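Local coordinates for STIL N-terminal domain-containing protein (Trichoplax adhaerens, PDB 5OI9) that probably takes part in centriole assembly, as STIL does, with this N-terminal domain possibly binding the centrosomal protein CEP85, at residues A[121-126]-A[169-174]; A[226-231]-A[267-272]; A[259-264]-A[296-301]. All coordinates share one frame; numbering follows the deposited sequence.

Contacts 2 and 3 belong together, whereas contact 1 stands apart. The centre of contact 1 (121-126 with 169-174), a parallel strand pair in a separate sheet, lies about 33 Å from that of contact 2 and about 40 Å from that of contact 3, on the opposite side of the chain's centre. Contacts 2 and 3 have centres about 8 Å apart and share a seven-strand mixed sheet: contact 3 pairs strands 256-264 and 296-302, and contact 2 lays the start of the intervening helix 270-281 against the residues leading into strand 229-235. They meet directly where K229 O lies 2.8 Å from D262 N, a probable hydrogen bond between neighbouring strands.

Contact 1: residues A[121-126]-A[169-174]; sequences PLSMQL and KIHATY
L126 lies over the ring of Y174, its CA 4.0 Å from the ring centroid and 20° off the normal, a CH-pi contact offset toward the rim. Y174 CG sits between its own backbone N and carbonyl carbon (chi1 69°), which lays the ring against the Q125-L126 peptide, with Y174 CE1 3.4 Å from both Q125 C and L126 N. There L126 CD1 touches Y174 CE2 at 3.7 Å, and the selenomethionine methyl M124 CE reaches Y174 CD1 at 3.6 Å. This apolar face continues with L122 CD1 on I170 CG2 (3.7 Å) and with A172, whose small CB leaves room for M124 CB. Helix 45-61 packs here: the branched L122 fills the space between A51 and I170, and the long Y174 spans from 121-126 to Y56.

The backbones form a parallel pair in a large mixed sheet. Five N-H...O bonds alternate between the strands; the one from A172 N to S123 O is 2.8 Å long.

The other face, with S123, Q125, H171 and T173, is polar, partly exposed and more loosely met. Q125 and T173 run side by side, yet Q125 CG stays 4.1 Å from T173 OG1. S123 CB approaches H171 CD2 obliquely, while S123 OG bonds to K70 and the H171 ring stacks on F137. At the partly exposed end, K169 bends at chi3 and chi4 to bring NZ within 3.6 Å of P121 CB.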
loop_
_atom_site.group_PDB
_atom_site.type_symbol
_atom_site.label_atom_id
_atom_site.label_comp_id
_atom_site.label_asym_id
_atom_site.label_seq_id
_atom_site.Cartn_x
_atom_site.Cartn_y
_atom_site.Cartn_z
ATOM N N PRO A 121 10.306 -6.823 -5.865
ATOM C CA PRO A 121 11.124 -7.528 -6.860
ATOM C C PRO A 121 12.435 -6.792 -7.088
ATOM O O PRO A 121 12.459 -5.572 -7.267
ATOM C CB PRO A 121 10.240 -7.522 -8.114
ATOM C CG PRO A 121 8.847 -7.316 -7.602
ATOM C CD PRO A 121 8.990 -6.437 -6.400
ATOM N N LEU A 122 13.532 -7.544 -7.062
ATOM C CA LEU A 122 14.873 -6.990 -7.194
ATOM C C LEU A 122 15.534 -7.576 -8.432
ATOM O O LEU A 122 15.736 -8.792 -8.515
ATOM C CB LEU A 122 15.717 -7.281 -5.952
ATOM C CG LEU A 122 17.190 -6.882 -6.060
ATOM C CD1 LEU A 122 17.321 -5.380 -6.238
ATOM C CD2 LEU A 122 17.971 -7.354 -4.843
ATOM N N SER A 123 15.859 -6.715 -9.388
ATOM C CA SER A 123 16.612 -7.093 -10.574
ATOM C C SER A 123 18.013 -6.515 -10.467
ATOM O O SER A 123 18.175 -5.307 -10.260
ATOM C CB SER A 123 15.933 -6.589 -11.850
ATOM O OG SER A 123 14.737 -7.303 -12.111
HETATM N N MSE A 124 19.021 -7.369 -10.591
HETATM C CA MSE A 124 20.378 -6.851 -10.604
HETATM C C MSE A 124 21.269 -7.507 -11.643
HETATM O O MSE A 124 21.104 -8.676 -11.981
HETATM C CB MSE A 124 21.011 -6.959 -9.215
HETATM C CG MSE A 124 20.927 -8.296 -8.529
HETATM SE SE MSE A 124 21.374 -8.016 -6.649
HETATM C CE MSE A 124 22.899 -6.827 -6.871
ATOM N N GLN A 125 22.208 -6.718 -12.159
ATOM C CA GLN A 125 23.109 -7.154 -13.210
ATOM C C GLN A 125 24.480 -6.536 -12.984
ATOM O O GLN A 125 24.601 -5.404 -12.506
ATOM C CB GLN A 125 22.589 -6.765 -14.600
ATOM C CG GLN A 125 22.311 -5.276 -14.765
ATOM C CD GLN A 125 21.991 -4.892 -16.200
ATOM O OE1 GLN A 125 22.522 -5.477 -17.143
ATOM N NE2 GLN A 125 21.112 -3.908 -16.369
ATOM N N LEU A 126 25.513 -7.296 -13.334
ATOM C CA LEU A 126 26.879 -6.797 -13.269
ATOM C C LEU A 126 27.101 -5.766 -14.369
ATOM O O LEU A 126 26.822 -6.028 -15.542
ATOM C CB LEU A 126 27.864 -7.959 -13.406
ATOM C CG LEU A 126 29.362 -7.656 -13.405
ATOM C CD1 LEU A 126 29.805 -7.128 -12.049
ATOM C CD2 LEU A 126 30.153 -8.901 -13.786
ATOM N N LYS A 169 9.481 -1.614 -6.994
ATOM C CA LYS A 169 10.501 -2.447 -7.619
ATOM C C LYS A 169 11.845 -1.741 -7.521
ATOM O O LYS A 169 11.912 -0.515 -7.398
ATOM C CB LYS A 169 10.169 -2.749 -9.089
ATOM C CG LYS A 169 8.821 -3.416 -9.301
ATOM C CD LYS A 169 8.451 -3.462 -10.774
ATOM C CE LYS A 169 9.357 -4.405 -11.548
ATOM N NZ LYS A 169 9.160 -5.821 -11.133
ATOM N N ILE A 170 12.921 -2.525 -7.578
ATOM C CA ILE A 170 14.277 -1.993 -7.497
ATOM C C ILE A 170 15.129 -2.624 -8.591
ATOM O O ILE A 170 15.108 -3.845 -8.776
ATOM C CB ILE A 170 14.912 -2.234 -6.113
ATOM C CG1 ILE A 170 14.166 -1.438 -5.043
ATOM C CG2 ILE A 170 16.382 -1.835 -6.121
ATOM C CD1 ILE A 170 14.735 -1.601 -3.657
ATOM N N HIS A 171 15.866 -1.787 -9.318
ATOM C CA HIS A 171 16.909 -2.218 -10.242
ATOM C C HIS A 171 18.262 -1.843 -9.654
ATOM O O HIS A 171 18.475 -0.686 -9.268
ATOM C CB HIS A 171 16.747 -1.569 -11.619
ATOM C CG HIS A 171 15.474 -1.927 -12.321
ATOM N ND1 HIS A 171 14.948 -1.160 -13.337
ATOM C CD2 HIS A 171 14.628 -2.971 -12.161
ATOM C CE1 HIS A 171 13.829 -1.714 -13.770
ATOM N NE2 HIS A 171 13.613 -2.815 -13.073
ATOM N N ALA A 172 19.173 -2.811 -9.584
ATOM C CA ALA A 172 20.498 -2.584 -9.019
ATOM C C ALA A 172 21.553 -2.999 -10.031
ATOM O O ALA A 172 21.579 -4.150 -10.471
ATOM C CB ALA A 172 20.677 -3.352 -7.707
ATOM N N THR A 173 22.420 -2.068 -10.404
ATOM C CA THR A 173 23.578 -2.371 -11.235
ATOM C C THR A 173 24.818 -2.289 -10.357
ATOM O O THR A 173 25.052 -1.265 -9.704
ATOM C CB THR A 173 23.673 -1.409 -12.416
ATOM O OG1 THR A 173 22.460 -1.471 -13.176
ATOM C CG2 THR A 173 24.833 -1.789 -13.312
ATOM N N TYR A 174 25.594 -3.369 -10.316
ATOM C CA TYR A 174 26.734 -3.452 -9.417
ATOM C C TYR A 174 28.016 -3.737 -10.188
ATOM O O TYR A 174 27.997 -4.202 -11.332
ATOM C CB TYR A 174 26.529 -4.526 -8.337
ATOM C CG TYR A 174 26.542 -5.951 -8.849
ATOM C CD1 TYR A 174 25.427 -6.495 -9.470
ATOM C CD2 TYR A 174 27.664 -6.758 -8.695
ATOM C CE1 TYR A 174 25.429 -7.794 -9.933
ATOM C CE2 TYR A 174 27.675 -8.062 -9.155
ATOM C CZ TYR A 174 26.555 -8.574 -9.773
ATOM O OH TYR A 174 26.559 -9.871 -10.233
#

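Contact 2: residues A[226-231]-A[267-272]; sequences DTQKSG and IHHPYV
At the junction between the helix of a beta-alpha-beta unit and its sheet, the first turn of helix 270-281 meets the residues leading into strand 229-235. Y271 and Q228 carry most of this contact, their side chains sliding past each other in opposite directions. Q228 CB sits squarely over one face of the Y271 ring, 3.4 Å from its centroid and 5° off the normal, a close CH-pi contact. Y271 CG stands anti to the backbone N (chi1 -180°), which sends the ring out from the helix toward 226-231. V261 of the neighbouring strand also touches this tyrosine. Glutamine suits its place: its methylene groups pack on the ring, and the bend at chi2 turns its amide toward H269.

There the amide and imidazole planes are 36° apart. Q228 NE2 lies 3.3 Å from H269 NE2, but the angle is too poor for a hydrogen bond. H269 instead uses its other nitrogen to cap the helix: ND1 accepts from Y271 N at 3.0 Å, nearly in the ring plane. H269 NE2 hydrogen-bonds a water at 3.2 Å, also near the ring plane, and that water accepts a weak bond from D226 N. At the far end of the tyrosine, S230 OG lies 3.3 Å from Y271 OH, a weak bond; the short serine side chain leaves room for the phenol against the strand.

Were Y271 an alanine, Q228 CB would probably lose the ring face it rests on and S230 OG its phenolic neighbour. A side-chain acceptor just before the first turn, bonded to a backbone N-H otherwise lacking a helical partner, is typical of an N-cap, here supplied by histidine.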
loop_
_atom_site.group_PDB
_atom_site.type_symbol
_atom_site.label_atom_id
_atom_site.label_comp_id
_atom_site.label_asym_id
_atom_site.label_seq_id
_atom_site.Cartn_x
_atom_site.Cartn_y
_atom_site.Cartn_z
ATOM N N ASP A 226 -1.014 0.922 13.914
ATOM C CA ASP A 226 -1.253 -0.235 13.050
ATOM C C ASP A 226 -2.199 -1.240 13.703
ATOM O O ASP A 226 -2.026 -2.455 13.581
ATOM C CB ASP A 226 0.061 -0.904 12.648
ATOM C CG ASP A 226 0.908 -0.024 11.753
ATOM O OD1 ASP A 226 0.400 1.021 11.293
ATOM O OD2 ASP A 226 2.082 -0.375 11.512
ATOM N N THR A 227 -3.205 -0.730 14.410
ATOM C CA THR A 227 -4.301 -1.543 14.921
ATOM C C THR A 227 -5.582 -1.267 14.145
ATOM O O THR A 227 -6.671 -1.192 14.715
ATOM C CB THR A 227 -4.531 -1.301 16.410
ATOM O OG1 THR A 227 -4.575 0.109 16.672
ATOM C CG2 THR A 227 -3.430 -1.926 17.216
ATOM N N GLN A 228 -5.459 -1.104 12.833
ATOM C CA GLN A 228 -6.618 -0.838 12.001
ATOM C C GLN A 228 -7.353 -2.130 11.675
ATOM O O GLN A 228 -6.740 -3.178 11.455
ATOM C CB GLN A 228 -6.202 -0.139 10.705
ATOM C CG GLN A 228 -5.601 1.239 10.902
ATOM C CD GLN A 228 -4.115 1.193 11.180
ATOM O OE1 GLN A 228 -3.411 0.307 10.697
ATOM N NE2 GLN A 228 -3.629 2.148 11.965
ATOM N N LYS A 229 -8.678 -2.051 11.664
ATOM C CA LYS A 229 -9.509 -3.095 11.092
ATOM C C LYS A 229 -10.681 -2.428 10.391
ATOM O O LYS A 229 -11.026 -1.276 10.672
ATOM C CB LYS A 229 -9.990 -4.103 12.147
ATOM C CG LYS A 229 -10.850 -3.525 13.253
ATOM C CD LYS A 229 -11.321 -4.636 14.185
ATOM C CE LYS A 229 -12.436 -4.176 15.108
ATOM N NZ LYS A 229 -13.107 -5.333 15.767
ATOM N N SER A 230 -11.275 -3.153 9.448
ATOM C CA SER A 230 -12.358 -2.591 8.662
ATOM C C SER A 230 -13.322 -3.697 8.274
ATOM O O SER A 230 -13.012 -4.889 8.368
ATOM C CB SER A 230 -11.837 -1.876 7.409
ATOM O OG SER A 230 -11.472 -2.810 6.409
ATOM N N GLY A 231 -14.502 -3.280 7.839
ATOM C CA GLY A 231 -15.510 -4.193 7.354
ATOM C C GLY A 231 -16.426 -3.483 6.388
ATOM O O GLY A 231 -16.054 -2.457 5.810
ATOM N N ILE A 267 -9.700 10.716 9.482
ATOM C CA ILE A 267 -9.993 10.214 8.147
ATOM C C ILE A 267 -8.799 10.324 7.211
ATOM O O ILE A 267 -8.801 9.709 6.138
ATOM C CB ILE A 267 -11.214 10.964 7.575
ATOM C CG1 ILE A 267 -11.770 10.242 6.345
ATOM C CG2 ILE A 267 -10.860 12.415 7.264
ATOM C CD1 ILE A 267 -12.958 10.913 5.742
ATOM N N HIS A 268 -7.769 11.078 7.595
ATOM C CA HIS A 268 -6.595 11.258 6.751
ATOM C C HIS A 268 -5.624 10.086 6.813
ATOM O O HIS A 268 -4.656 10.070 6.047
ATOM C CB HIS A 268 -5.866 12.544 7.142
ATOM C CG HIS A 268 -6.733 13.762 7.095
ATOM N ND1 HIS A 268 -7.151 14.334 5.913
ATOM C CD2 HIS A 268 -7.264 14.517 8.086
ATOM C CE1 HIS A 268 -7.900 15.388 6.177
ATOM N NE2 HIS A 268 -7.986 15.521 7.488
ATOM N N HIS A 269 -5.849 9.122 7.699
ATOM C CA HIS A 269 -4.986 7.952 7.757
ATOM C C HIS A 269 -5.059 7.201 6.430
ATOM O O HIS A 269 -6.164 6.940 5.932
ATOM C CB HIS A 269 -5.403 7.042 8.912
ATOM C CG HIS A 269 -4.373 6.022 9.286
ATOM N ND1 HIS A 269 -4.092 4.923 8.503
ATOM C CD2 HIS A 269 -3.563 5.929 10.368
ATOM C CE1 HIS A 269 -3.151 4.199 9.082
ATOM N NE2 HIS A 269 -2.812 4.787 10.216
ATOM N N PRO A 270 -3.923 6.851 5.820
ATOM C CA PRO A 270 -3.974 6.179 4.510
ATOM C C PRO A 270 -4.721 4.853 4.524
ATOM O O PRO A 270 -5.135 4.383 3.457
ATOM C CB PRO A 270 -2.493 5.988 4.147
ATOM C CG PRO A 270 -1.744 6.144 5.433
ATOM C CD PRO A 270 -2.543 7.085 6.279
ATOM N N TYR A 271 -4.913 4.239 5.694
ATOM C CA TYR A 271 -5.705 3.016 5.760
ATOM C C TYR A 271 -7.157 3.264 5.366
ATOM O O TYR A 271 -7.802 2.376 4.799
ATOM C CB TYR A 271 -5.633 2.418 7.166
ATOM C CG TYR A 271 -6.420 1.137 7.336
ATOM C CD1 TYR A 271 -5.857 -0.092 7.017
ATOM C CD2 TYR A 271 -7.723 1.157 7.822
ATOM C CE1 TYR A 271 -6.569 -1.264 7.171
ATOM C CE2 TYR A 271 -8.441 -0.012 7.980
ATOM C CZ TYR A 271 -7.859 -1.221 7.653
ATOM O OH TYR A 271 -8.568 -2.389 7.810
ATOM N N VAL A 272 -7.687 4.453 5.664
ATOM C CA VAL A 272 -9.070 4.765 5.312
ATOM C C VAL A 272 -9.235 4.810 3.798
ATOM O O VAL A 272 -10.153 4.200 3.237
ATOM C CB VAL A 272 -9.503 6.090 5.964
ATOM C CG1 VAL A 272 -10.909 6.466 5.519
ATOM C CG2 VAL A 272 -9.424 5.984 7.479
HETATM O O HOH W 1 -0.782 3.975 12.525
#

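Contact 3: residues A[259-264]-A[296-301]; sequences IWVDGV and FILVLY
L298 inserts one methyl between two residues of the adjacent strand: L298 CD1 lies 3.8 Å from both I259 CG1 and V261 CG2. Beta-branched residues fit this extended backbone, and their branches form a close apolar surface with the leucines. V261 can be followed from its root outward. Its CB meets L300 CD1 at 3.7 Å and, a little farther off, L298 CD1. Of its two tips, CG1 points opposite the backbone N (chi1 173°) and approaches L300 CD1 at 3.9 Å, while CG2 turns to L298. Thus each branch has its own leucine.

The strands pair in parallel, as expected for the right-handed crossover of a beta-alpha-beta unit, with helix 270-281 as the connection between 256-264 and 296-302. A275 and Y271 of that helix touch I259 and V261 respectively. Four regular backbone bonds join the strands, among them Y301 N to V261 O at 2.8 Å; a fifth, from G263 N to Y301 O, is weak. G263 turns the corner at a positive phi of 88°, where a side chain would jam against the preceding carbonyl oxygen.

On the other face, W260 CB lies 4.0 Å from V299 CB and approaches the edge of the Y301 ring. The indole leads away from V299; its NE1 bonds to V244 O, and helix 210-216 packs against it through L211 and L215.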
loop_
_atom_site.group_PDB
_atom_site.type_symbol
_atom_site.label_atom_id
_atom_site.label_comp_id
_atom_site.label_asym_id
_atom_site.label_seq_id
_atom_site.Cartn_x
_atom_site.Cartn_y
_atom_site.Cartn_z
ATOM N N ILE A 259 -18.612 1.100 3.980
ATOM C CA ILE A 259 -17.607 0.439 4.802
ATOM C C ILE A 259 -17.596 1.063 6.190
ATOM O O ILE A 259 -18.116 2.158 6.412
ATOM C CB ILE A 259 -16.192 0.540 4.188
ATOM C CG1 ILE A 259 -15.771 2.009 4.086
ATOM C CG2 ILE A 259 -16.138 -0.133 2.830
ATOM C CD1 ILE A 259 -14.354 2.216 3.567
ATOM N N TRP A 260 -16.993 0.342 7.131
ATOM C CA TRP A 260 -16.638 0.896 8.427
ATOM C C TRP A 260 -15.151 0.673 8.664
ATOM O O TRP A 260 -14.570 -0.307 8.188
ATOM C CB TRP A 260 -17.469 0.285 9.572
ATOM C CG TRP A 260 -17.305 -1.191 9.767
ATOM C CD1 TRP A 260 -18.100 -2.180 9.258
ATOM C CD2 TRP A 260 -16.297 -1.849 10.544
ATOM N NE1 TRP A 260 -17.644 -3.411 9.664
ATOM C CE2 TRP A 260 -16.538 -3.235 10.453
ATOM C CE3 TRP A 260 -15.211 -1.402 11.302
ATOM C CZ2 TRP A 260 -15.731 -4.177 11.089
ATOM C CZ3 TRP A 260 -14.407 -2.339 11.931
ATOM C CH2 TRP A 260 -14.674 -3.710 11.822
ATOM N N VAL A 261 -14.528 1.610 9.378
ATOM C CA VAL A 261 -13.100 1.562 9.665
ATOM C C VAL A 261 -12.887 1.886 11.138
ATOM O O VAL A 261 -13.519 2.800 11.681
ATOM C CB VAL A 261 -12.300 2.531 8.766
ATOM C CG1 VAL A 261 -10.837 2.586 9.197
ATOM C CG2 VAL A 261 -12.404 2.112 7.305
ATOM N N ASP A 262 -11.996 1.135 11.782
ATOM C CA ASP A 262 -11.694 1.287 13.196
ATOM C C ASP A 262 -10.186 1.402 13.385
ATOM O O ASP A 262 -9.402 0.874 12.592
ATOM C CB ASP A 262 -12.243 0.095 13.999
ATOM C CG ASP A 262 -11.954 0.195 15.482
ATOM O OD1 ASP A 262 -11.790 1.325 15.987
ATOM O OD2 ASP A 262 -11.882 -0.865 16.142
ATOM N N GLY A 263 -9.784 2.109 14.437
ATOM C CA GLY A 263 -8.393 2.129 14.849
ATOM C C GLY A 263 -7.516 3.176 14.204
ATOM O O GLY A 263 -6.297 2.981 14.140
ATOM N N VAL A 264 -8.084 4.279 13.721
ATOM C CA VAL A 264 -7.306 5.384 13.179
ATOM C C VAL A 264 -7.618 6.634 13.990
ATOM O O VAL A 264 -8.607 6.699 14.723
ATOM C CB VAL A 264 -7.584 5.628 11.680
ATOM C CG1 VAL A 264 -7.305 4.372 10.873
ATOM C CG2 VAL A 264 -9.017 6.095 11.475
ATOM N N PHE A 296 -20.928 6.559 -1.200
ATOM C CA PHE A 296 -21.120 5.467 -0.261
ATOM C C PHE A 296 -20.734 5.941 1.130
ATOM O O PHE A 296 -20.061 6.961 1.298
ATOM C CB PHE A 296 -20.321 4.214 -0.659
ATOM C CG PHE A 296 -18.831 4.418 -0.702
ATOM C CD1 PHE A 296 -18.043 4.113 0.397
ATOM C CD2 PHE A 296 -18.216 4.891 -1.849
ATOM C CE1 PHE A 296 -16.671 4.286 0.356
ATOM C CE2 PHE A 296 -16.846 5.067 -1.898
ATOM C CZ PHE A 296 -16.072 4.764 -0.793
ATOM N N ILE A 297 -21.184 5.203 2.124
ATOM C CA ILE A 297 -21.073 5.656 3.503
ATOM C C ILE A 297 -19.816 5.071 4.125
ATOM O O ILE A 297 -19.400 3.949 3.820
ATOM C CB ILE A 297 -22.335 5.295 4.318
ATOM C CG1 ILE A 297 -22.343 6.044 5.653
ATOM C CG2 ILE A 297 -22.425 3.787 4.540
ATOM C CD1 ILE A 297 -23.697 6.094 6.321
ATOM N N LEU A 298 -19.190 5.863 4.989
ATOM C CA LEU A 298 -18.075 5.422 5.813
ATOM C C LEU A 298 -18.436 5.690 7.265
ATOM O O LEU A 298 -18.690 6.838 7.639
ATOM C CB LEU A 298 -16.780 6.146 5.434
ATOM C CG LEU A 298 -15.651 6.109 6.468
ATOM C CD1 LEU A 298 -15.125 4.694 6.660
ATOM C CD2 LEU A 298 -14.529 7.054 6.052
ATOM N N VAL A 299 -18.489 4.632 8.066
ATOM C CA VAL A 299 -18.669 4.745 9.508
ATOM C C VAL A 299 -17.283 4.639 10.125
ATOM O O VAL A 299 -16.668 3.568 10.116
ATOM C CB VAL A 299 -19.620 3.669 10.051
ATOM C CG1 VAL A 299 -19.838 3.856 11.539
ATOM C CG2 VAL A 299 -20.948 3.716 9.308
ATOM N N LEU A 300 -16.775 5.756 10.639
ATOM C CA LEU A 300 -15.383 5.869 11.060
ATOM C C LEU A 300 -15.316 5.891 12.581
ATOM O O LEU A 300 -15.724 6.872 13.212
ATOM C CB LEU A 300 -14.745 7.122 10.464
ATOM C CG LEU A 300 -13.226 7.240 10.597
ATOM C CD1 LEU A 300 -12.541 6.053 9.937
ATOM C CD2 LEU A 300 -12.744 8.547 9.989
ATOM N N TYR A 301 -14.787 4.817 13.165
ATOM C CA TYR A 301 -14.568 4.732 14.608
ATOM C C TYR A 301 -13.148 5.196 14.903
ATOM O O TYR A 301 -12.195 4.418 14.858
ATOM C CB TYR A 301 -14.802 3.311 15.106
ATOM C CG TYR A 301 -16.225 2.838 14.942
ATOM C CD1 TYR A 301 -17.170 3.067 15.933
ATOM C CD2 TYR A 301 -16.626 2.162 13.795
ATOM C CE1 TYR A 301 -18.475 2.638 15.789
ATOM C CE2 TYR A 301 -17.926 1.729 13.642
ATOM C CZ TYR A 301 -18.848 1.971 14.641
ATOM O OH TYR A 301 -20.146 1.543 14.495
#